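Local coordinates for nodulation protein S (Bradyrhizobium sp., PDB 3OFJ) that probably transfers methyl groups from S-adenosylmethionine in the synthesis of Nod factors, the lipo-oligosaccharide signals of root nodulation, at residues T40-L45 with C197-F202; T181-V186 with R201-E206. All coordinates share one frame; numbering follows the deposited sequence.

Overall arrangement
From the N terminus, helix 33-47 comes first, and the chain then runs through the five parallel strands and their helices before returning to it. Contact 1 closes this long excursion: 151 residues separate 40-45 from 197-202, the last strand, against which the helix packs. Contact 2 opens within that excursion, at 181-186, and closes on 201-206, so the two overlap and share Arg-201 and Phe-202; only 14 residues part its segments, as suits a hairpin. Together they tie the first helix to the C-terminal hairpin that ends the 3-2-1-4-5-7-6 sheet. A salt bridge between Arg-44 and Glu-184 joins them directly.

Contact 1 of 2, residues T40-L45 with C197-F202; sequences TQLLRL and CLLARF
Gln-41, whose CB rests against Leu-199, has its side-chain oxygen OE1 gripped by two nitrogens of Arg-44. The stronger bond, 2.7 Å from NH2 of Arg-44 to OE1 of Gln-41, arrives nearly along the C=O axis (165°); the one from NE is weak. A bend at chi2 (-57°) turns the amide off the strand and back over the helix, where its NE2 also reaches Glu-37, while NH1 of Arg-44 forms a salt bridge with Glu-184. All this lies where helix 33-47 packs on one face of the sheet of a class I, Rossmann-like methyltransferase fold. Helix and strand run almost parallel, at 5°, and the axes of the two short segments approach to 9.3 Å.

Leu-199 rises from the strand toward the helix; its CD1 branch reaches Gln-41 and Leu-42, while its CB meets Leu-45. CD1 of Leu-199 is 3.3 Å from CB of Gln-41, unusually tight, so the leucine's exact placement is doubtful. Further along, Leu-45 crosses Leu-199 at a slant, its CD1 4.1 Å from CB of Leu-199. Val-151 of the neighbouring strand extends this apolar layer against both Leu-42 and Leu-45. Leu-42 also packs beside Arg-38, one of the residues that bind S-adenosylhomocysteine, so the layer adjoins the cofactor site.

Arg-201 and Leu-45 lie alongside each other, their chains running opposite ways. The arginine is extended from CG to NE, and its CD lies 4.0 Å from CB of Leu-45. Its NE comes within 3.1 Å of the carbonyl O of Leu-45, but at too poor an angle for a hydrogen bond; that oxygen instead accepts a weak one from OG of Ser-48.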
loop_
_atom_site.group_PDB
_atom_site.type_symbol
_atom_site.label_atom_id
_atom_site.label_comp_id
_atom_site.label_asym_id
_atom_site.label_seq_id
_atom_site.Cartn_x
_atom_site.Cartn_y
_atom_site.Cartn_z
ATOM N N THR A 40 -2.248 -11.577 4.798
ATOM C CA THR A 40 -1.234 -12.237 5.604
ATOM C C THR A 40 0.158 -12.008 5.016
ATOM O O THR A 40 1.124 -11.745 5.741
ATOM C CB THR A 40 -1.554 -13.745 5.752
ATOM O OG1 THR A 40 -2.721 -13.901 6.568
ATOM C CG2 THR A 40 -0.394 -14.496 6.370
ATOM N N GLN A 41 0.237 -12.095 3.697
ATOM C CA GLN A 41 1.436 -11.754 2.946
ATOM C C GLN A 41 1.786 -10.280 3.111
ATOM O O GLN A 41 2.941 -9.920 3.411
ATOM C CB GLN A 41 1.208 -12.069 1.462
ATOM C CG GLN A 41 1.020 -13.579 1.158
ATOM C CD GLN A 41 2.216 -14.435 1.631
ATOM O OE1 GLN A 41 3.365 -13.957 1.678
ATOM N NE2 GLN A 41 1.947 -15.702 1.981
ATOM N N LEU A 42 0.800 -9.409 2.920
ATOM C CA LEU A 42 1.033 -7.987 3.092
ATOM C C LEU A 42 1.612 -7.725 4.447
ATOM O O LEU A 42 2.585 -6.965 4.591
ATOM C CB LEU A 42 -0.267 -7.230 2.957
ATOM C CG LEU A 42 -0.483 -6.813 1.502
ATOM C CD1 LEU A 42 -1.935 -6.532 1.245
ATOM C CD2 LEU A 42 0.374 -5.584 1.212
ATOM N N LEU A 43 1.023 -8.356 5.461
ATOM C CA LEU A 43 1.464 -8.136 6.840
ATOM C C LEU A 43 2.855 -8.728 7.055
ATOM O O LEU A 43 3.731 -8.063 7.625
ATOM C CB LEU A 43 0.472 -8.702 7.845
ATOM C CG LEU A 43 0.815 -8.080 9.208
ATOM C CD1 LEU A 43 0.868 -6.536 9.229
ATOM C CD2 LEU A 43 -0.073 -8.613 10.287
ATOM N N ARG A 44 3.062 -9.954 6.555
ATOM C CA ARG A 44 4.355 -10.603 6.713
ATOM C C ARG A 44 5.499 -9.679 6.212
ATOM O O ARG A 44 6.467 -9.410 6.947
ATOM C CB ARG A 44 4.365 -11.969 6.018
ATOM C CG ARG A 44 5.712 -12.625 6.008
ATOM C CD ARG A 44 5.688 -14.030 5.341
ATOM N NE ARG A 44 5.498 -14.038 3.878
ATOM C CZ ARG A 44 6.339 -13.511 2.983
ATOM N NH1 ARG A 44 7.435 -12.879 3.379
ATOM N NH2 ARG A 44 6.075 -13.585 1.675
ATOM N N LEU A 45 5.343 -9.184 4.979
ATOM C CA LEU A 45 6.285 -8.294 4.298
ATOM C C LEU A 45 6.473 -7.003 5.056
ATOM O O LEU A 45 7.635 -6.563 5.270
ATOM C CB LEU A 45 5.773 -7.994 2.900
ATOM C CG LEU A 45 5.735 -9.226 1.987
ATOM C CD1 LEU A 45 5.289 -8.877 0.593
ATOM C CD2 LEU A 45 7.123 -9.838 1.906
ATOM N N CYS A 197 -3.072 -11.882 -7.685
ATOM C CA CYS A 197 -2.291 -10.644 -7.443
ATOM C C CYS A 197 -0.830 -10.818 -6.977
ATOM O O CYS A 197 -0.383 -11.893 -6.595
ATOM C CB CYS A 197 -3.081 -9.619 -6.570
ATOM S SG CYS A 197 -3.032 -9.802 -4.789
ATOM N N LEU A 198 -0.069 -9.750 -7.076
ATOM C CA LEU A 198 1.336 -9.861 -6.860
ATOM C C LEU A 198 1.804 -8.805 -5.867
ATOM O O LEU A 198 1.404 -7.644 -5.957
ATOM C CB LEU A 198 2.027 -9.707 -8.194
ATOM C CG LEU A 198 3.480 -9.239 -8.249
ATOM C CD1 LEU A 198 4.446 -10.039 -7.366
ATOM C CD2 LEU A 198 3.921 -9.213 -9.741
ATOM N N LEU A 199 2.648 -9.210 -4.926
ATOM C CA LEU A 199 3.125 -8.322 -3.884
ATOM C C LEU A 199 4.628 -8.310 -3.946
ATOM O O LEU A 199 5.224 -9.311 -4.180
ATOM C CB LEU A 199 2.646 -8.790 -2.477
ATOM C CG LEU A 199 1.318 -9.558 -2.371
ATOM C CD1 LEU A 199 1.083 -9.890 -0.982
ATOM C CD2 LEU A 199 0.096 -8.805 -2.925
ATOM N N ALA A 200 5.251 -7.183 -3.705
ATOM C CA ALA A 200 6.700 -7.139 -3.726
ATOM C C ALA A 200 7.149 -6.183 -2.645
ATOM O O ALA A 200 6.398 -5.296 -2.259
ATOM C CB ALA A 200 7.190 -6.642 -5.080
ATOM N N ARG A 201 8.376 -6.337 -2.175
ATOM C CA ARG A 201 8.832 -5.552 -1.081
ATOM C C ARG A 201 10.147 -4.986 -1.506
ATOM O O ARG A 201 11.037 -5.718 -1.883
ATOM C CB ARG A 201 8.925 -6.397 0.179
ATOM C CG ARG A 201 9.838 -5.867 1.268
ATOM C CD ARG A 201 9.451 -6.476 2.567
ATOM N NE ARG A 201 10.139 -5.813 3.660
ATOM C CZ ARG A 201 11.302 -6.230 4.163
ATOM N NH1 ARG A 201 11.889 -7.326 3.682
ATOM N NH2 ARG A 201 11.871 -5.548 5.154
ATOM N N PHE A 202 10.245 -3.658 -1.440
ATOM C CA PHE A 202 11.410 -2.918 -1.855
ATOM C C PHE A 202 12.025 -2.266 -0.627
ATOM O O PHE A 202 11.305 -1.912 0.334
ATOM C CB PHE A 202 11.002 -1.862 -2.903
ATOM C CG PHE A 202 10.408 -2.461 -4.151
ATOM C CD1 PHE A 202 11.196 -2.745 -5.237
ATOM C CD2 PHE A 202 9.071 -2.769 -4.222
ATOM C CE1 PHE A 202 10.655 -3.337 -6.372
ATOM C CE2 PHE A 202 8.524 -3.359 -5.360
ATOM C CZ PHE A 202 9.316 -3.645 -6.429
#

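Contact 2 of 2, residues T181-V186 with R201-E206; sequences TEVERV and RFRNPE
Glu-182 and Phe-202 face each other as a non-hydrogen-bonded antiparallel pair, their side chains crossing with carboxylate and ring planes 80° apart. CB of Glu-182 lies 3.5 Å from CE1 of Phe-202, and OE1 of Glu-182 is 3.7 Å from CZ of the same ring. With CG anti to the backbone N (chi1 170°), the glutamate runs past the ring to Arg-185, which grips it side-on: NE of Arg-185 meets OE2 of Glu-182 at 2.9 Å in the guanidinium plane, and NH2 meets OE1, both oxygens using syn lone pairs. Replacing Glu-182 with an alanine would probably leave the Arg-185 guanidinium without its anionic mate and free to turn. Helix 169-179 covers this face.

Val-183 packs between two arginines. Its CG1 lies 3.8 Å from NH1 of Arg-201, the two side chains pointing the same way, whereas CG2 meets the guanidinium edge of Arg-203, 3.7 Å from NE. Nearby, Glu-184 directs OE2 to a salt bridge with Arg-44. Arg-201 O takes a 2.6 Å bond from Val-183 N and a weak one from Glu-184 N. Two residues thus face one: a classic beta bulge in the C-terminal antiparallel hairpin characteristic of class I methyltransferases.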
loop_
_atom_site.group_PDB
_atom_site.type_symbol
_atom_site.label_atom_id
_atom_site.label_comp_id
_atom_site.label_asym_id
_atom_site.label_seq_id
_atom_site.Cartn_x
_atom_site.Cartn_y
_atom_site.Cartn_z
ATOM N N THR A 181 15.328 -1.019 -4.378
ATOM C CA THR A 181 15.776 -2.410 -4.468
ATOM C C THR A 181 14.636 -3.365 -4.072
ATOM O O THR A 181 14.229 -3.438 -2.896
ATOM C CB THR A 181 17.036 -2.688 -3.551
ATOM O OG1 THR A 181 18.103 -1.792 -3.877
ATOM C CG2 THR A 181 17.526 -4.122 -3.680
ATOM N N GLU A 182 14.120 -4.093 -5.050
ATOM C CA GLU A 182 13.277 -5.240 -4.748
ATOM C C GLU A 182 14.034 -6.192 -3.804
ATOM O O GLU A 182 15.183 -6.572 -4.082
ATOM C CB GLU A 182 12.893 -5.971 -6.025
ATOM C CG GLU A 182 12.241 -7.263 -5.730
ATOM C CD GLU A 182 11.192 -7.646 -6.737
ATOM O OE1 GLU A 182 10.816 -6.802 -7.572
ATOM O OE2 GLU A 182 10.737 -8.810 -6.682
ATOM N N VAL A 183 13.399 -6.557 -2.696
ATOM C CA VAL A 183 13.963 -7.499 -1.725
ATOM C C VAL A 183 13.324 -8.886 -1.863
ATOM O O VAL A 183 13.958 -9.899 -1.627
ATOM C CB VAL A 183 13.717 -7.008 -0.287
ATOM C CG1 VAL A 183 14.093 -8.094 0.719
ATOM C CG2 VAL A 183 14.500 -5.756 -0.007
ATOM N N GLU A 184 12.055 -8.911 -2.246
ATOM C CA GLU A 184 11.242 -10.105 -2.155
ATOM C C GLU A 184 9.940 -9.883 -2.899
ATOM O O GLU A 184 9.476 -8.746 -3.037
ATOM C CB GLU A 184 10.908 -10.372 -0.681
ATOM C CG GLU A 184 10.404 -11.771 -0.373
ATOM C CD GLU A 184 9.947 -11.900 1.061
ATOM O OE1 GLU A 184 10.282 -11.037 1.930
ATOM O OE2 GLU A 184 9.217 -12.868 1.311
ATOM N N ARG A 185 9.343 -10.976 -3.370
ATOM C CA ARG A 185 7.982 -10.917 -3.871
ATOM C C ARG A 185 7.222 -12.196 -3.565
ATOM O O ARG A 185 7.816 -13.213 -3.236
ATOM C CB ARG A 185 7.948 -10.609 -5.377
ATOM C CG ARG A 185 8.218 -11.799 -6.281
ATOM C CD ARG A 185 7.900 -11.445 -7.730
ATOM N NE ARG A 185 8.660 -10.276 -8.168
ATOM C CZ ARG A 185 8.485 -9.633 -9.324
ATOM N NH1 ARG A 185 7.546 -10.040 -10.180
ATOM N NH2 ARG A 185 9.242 -8.564 -9.619
ATOM N N VAL A 186 5.904 -12.123 -3.682
ATOM C CA VAL A 186 5.036 -13.282 -3.533
ATOM C C VAL A 186 3.865 -13.102 -4.447
ATOM O O VAL A 186 3.401 -11.987 -4.671
ATOM C CB VAL A 186 4.511 -13.498 -2.058
ATOM C CG1 VAL A 186 5.573 -14.190 -1.199
ATOM C CG2 VAL A 186 4.026 -12.187 -1.431
ATOM N N ARG A 201 8.376 -6.337 -2.175
ATOM C CA ARG A 201 8.832 -5.552 -1.081
ATOM C C ARG A 201 10.147 -4.986 -1.506
ATOM O O ARG A 201 11.037 -5.718 -1.883
ATOM C CB ARG A 201 8.925 -6.397 0.179
ATOM C CG ARG A 201 9.838 -5.867 1.268
ATOM C CD ARG A 201 9.451 -6.476 2.567
ATOM N NE ARG A 201 10.139 -5.813 3.660
ATOM C CZ ARG A 201 11.302 -6.230 4.163
ATOM N NH1 ARG A 201 11.889 -7.326 3.682
ATOM N NH2 ARG A 201 11.871 -5.548 5.154
ATOM N N PHE A 202 10.245 -3.658 -1.440
ATOM C CA PHE A 202 11.410 -2.918 -1.855
ATOM C C PHE A 202 12.025 -2.266 -0.627
ATOM O O PHE A 202 11.305 -1.912 0.334
ATOM C CB PHE A 202 11.002 -1.862 -2.903
ATOM C CG PHE A 202 10.408 -2.461 -4.151
ATOM C CD1 PHE A 202 11.196 -2.745 -5.237
ATOM C CD2 PHE A 202 9.071 -2.769 -4.222
ATOM C CE1 PHE A 202 10.655 -3.337 -6.372
ATOM C CE2 PHE A 202 8.524 -3.359 -5.360
ATOM C CZ PHE A 202 9.316 -3.645 -6.429
ATOM N N ARG A 203 13.352 -2.125 -0.663
ATOM C CA ARG A 203 14.124 -1.354 0.317
ATOM C C ARG A 203 14.541 -0.045 -0.326
ATOM O O ARG A 203 14.818 0.012 -1.533
ATOM C CB ARG A 203 15.380 -2.134 0.684
ATOM C CG ARG A 203 16.327 -1.553 1.738
ATOM C CD ARG A 203 17.380 -2.659 2.161
ATOM N NE ARG A 203 16.749 -3.988 2.341
ATOM C CZ ARG A 203 16.423 -4.560 3.515
ATOM N NH1 ARG A 203 16.711 -3.960 4.679
ATOM N NH2 ARG A 203 15.808 -5.750 3.529
ATOM N N ASN A 204 14.590 1.015 0.460
ATOM C CA ASN A 204 15.163 2.221 -0.046
ATOM C C ASN A 204 16.646 2.207 0.312
ATOM O O ASN A 204 16.968 2.237 1.511
ATOM C CB ASN A 204 14.475 3.427 0.576
ATOM C CG ASN A 204 15.039 4.740 0.069
ATOM O OD1 ASN A 204 15.466 4.852 -1.093
ATOM N ND2 ASN A 204 15.040 5.743 0.936
ATOM N N PRO A 205 17.551 2.131 -0.701
ATOM C CA PRO A 205 18.997 2.187 -0.426
ATOM C C PRO A 205 19.439 3.499 0.284
ATOM O O PRO A 205 19.194 4.632 -0.216
ATOM C CB PRO A 205 19.610 2.092 -1.818
ATOM C CG PRO A 205 18.518 2.534 -2.744
ATOM C CD PRO A 205 17.299 1.969 -2.144
ATOM N N GLU A 206 20.096 3.307 1.435
ATOM C CA GLU A 206 20.455 4.369 2.392
ATOM C C GLU A 206 21.421 5.429 1.807
ATOM O O GLU A 206 21.019 6.557 1.463
ATOM C CB GLU A 206 21.034 3.741 3.684
ATOM C CG GLU A 206 20.796 2.208 3.827
ATOM C CD GLU A 206 20.441 1.762 5.259
ATOM O OE1 GLU A 206 20.481 2.592 6.204
ATOM O OE2 GLU A 206 20.117 0.566 5.443
#